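Local coordinates for Ice-binding protein isoform1a (Antarctomyces psychrotrophicus, PDB 7BWX), which probably binds to the prism planes of ice crystals through a right-handed beta-solenoid, acting as an antifreeze protein, at residues G29-N34 with V197-N202. The protein carries 1 engineered substitution. Sequence-based numbering, arbitrary orientation.
Sequences GATVIN and VTLDSN
Thr31 and Asn202 join two neighbouring corners of the right-handed beta-solenoid, where the chain turns from strand 25-28 into strand 32-34 and, alongside it, from strand 197-200 into strand 203-205. Two backbone amides carry the polar link. Asn202 N donates to Thr31 OG1 at 2.9 Å with an N-H...O angle of 162°, and Val32 N donates to Asn202 O at 2.9 Å. With OG1 beside its own backbone N (chi1 -68°), the threonine presents its hydroxyl to the 201-202 turn and lays CG2 against Leu199. OG1 also bonds Asn27 ND2 within its own coil, so one hydroxyl serves the strand before its corner and the neighbouring turn. A valine in its place would probably leave the amide of Asn202 and the side chain of Asn27 without this shared partner. Inside the coil, Leu199 CD1 lies 4.1 Å from both Thr31 CG2 and Ile33 CD1, the threonine and leucine side chains crossing at about a right angle. Asn202 OD1 folds back to accept from Asp200 N (2.7 Å), the donor standing above the carbonyl plane, while its ND2 is bound by Gln182 O and Ala185 O of the next corner. On the outer side, Ser201 OG donates to Asp200 OD1 and packs 3.6 Å from Gly29 CA, where a beta carbon would clash with it; a water links the same hydroxyl to Ala30 N. Asp200 OD2 pairs with Thr183. The amide of Asn202 is thus met by a side-chain hydroxyl and that of Val32 by a backbone carbonyl, which ties together two coils adjacent in space but far apart in sequence, at the corner between two parallel strand ladders.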
# COMPACT_ATOMS: atom_id res chain seq x y z
N GLY A 29 16.15 2.72 -11.59
CA GLY A 29 16.60 3.89 -10.83
C GLY A 29 16.91 3.68 -9.38
O GLY A 29 16.92 2.52 -8.84
N ALA A 30 17.21 4.81 -8.74
CA ALA A 30 17.83 4.84 -7.41
C ALA A 30 16.72 4.73 -6.34
O ALA A 30 16.55 5.60 -5.48
CB ALA A 30 18.65 6.12 -7.30
N THR A 31 16.06 3.59 -6.33
CA THR A 31 15.05 3.25 -5.33
C THR A 31 15.72 2.93 -4.00
O THR A 31 16.80 2.33 -3.97
CB THR A 31 14.19 2.12 -5.90
OG1 THR A 31 13.42 2.63 -6.99
CG2 THR A 31 13.33 1.50 -4.85
N VAL A 32 15.06 3.31 -2.93
CA VAL A 32 15.42 2.95 -1.55
C VAL A 32 14.20 2.35 -0.88
O VAL A 32 13.15 3.03 -0.70
CB VAL A 32 15.95 4.16 -0.77
CG1 VAL A 32 16.19 3.78 0.67
CG2 VAL A 32 17.20 4.69 -1.42
N ILE A 33 14.32 1.08 -0.52
CA ILE A 33 13.30 0.36 0.28
C ILE A 33 13.78 0.27 1.72
O ILE A 33 14.72 -0.53 1.98
CB ILE A 33 13.00 -1.04 -0.27
CG1 ILE A 33 12.66 -1.03 -1.77
CG2 ILE A 33 11.91 -1.67 0.56
CD1 ILE A 33 11.45 -0.22 -2.15
N ASN A 34 13.16 1.02 2.62
CA ASN A 34 13.47 0.96 4.06
C ASN A 34 12.52 -0.04 4.71
O ASN A 34 11.52 0.35 5.31
CB ASN A 34 13.43 2.33 4.75
CG ASN A 34 14.43 3.29 4.15
OD1 ASN A 34 15.60 2.94 4.03
ND2 ASN A 34 13.94 4.45 3.72
N VAL A 197 5.42 -6.18 -8.27
CA VAL A 197 5.61 -4.74 -7.95
C VAL A 197 6.58 -4.18 -8.98
O VAL A 197 7.67 -4.77 -9.16
CB VAL A 197 6.12 -4.55 -6.52
CG1 VAL A 197 6.58 -3.11 -6.26
CG2 VAL A 197 5.07 -4.96 -5.52
N THR A 198 6.23 -3.08 -9.61
CA THR A 198 7.19 -2.33 -10.47
C THR A 198 7.54 -1.02 -9.77
O THR A 198 6.61 -0.38 -9.17
CB THR A 198 6.70 -2.07 -11.88
OG1 THR A 198 5.62 -1.13 -11.87
CG2 THR A 198 6.26 -3.35 -12.55
N LEU A 199 8.82 -0.69 -9.78
CA LEU A 199 9.33 0.52 -9.09
C LEU A 199 10.15 1.34 -10.07
O LEU A 199 10.83 0.77 -10.94
CB LEU A 199 10.16 0.10 -7.90
CG LEU A 199 9.49 -0.80 -6.86
CD1 LEU A 199 10.56 -1.37 -5.95
CD2 LEU A 199 8.45 -0.06 -6.06
N ASP A 200 10.14 2.66 -9.88
CA ASP A 200 11.03 3.57 -10.61
C ASP A 200 11.42 4.71 -9.65
O ASP A 200 10.56 5.57 -9.41
CB ASP A 200 10.35 4.04 -11.89
CG ASP A 200 11.23 5.00 -12.71
OD1 ASP A 200 12.33 5.37 -12.25
OD2 ASP A 200 10.81 5.39 -13.78
N SER A 201 12.64 4.69 -9.13
CA SER A 201 13.21 5.76 -8.29
C SER A 201 12.25 6.08 -7.17
O SER A 201 11.99 7.27 -6.91
CB SER A 201 13.49 6.97 -9.16
OG SER A 201 14.18 6.50 -10.32
N ASN A 202 11.83 5.05 -6.43
CA ASN A 202 10.86 5.26 -5.33
C ASN A 202 11.56 5.23 -3.99
O ASN A 202 12.69 4.71 -3.85
CB ASN A 202 9.75 4.22 -5.34
CG ASN A 202 9.11 4.14 -6.69
OD1 ASN A 202 9.23 3.13 -7.37
ND2 ASN A 202 8.42 5.21 -7.05
O HOH W 1 15.27 6.90 -3.45
O HOH W 2 17.22 7.29 -10.38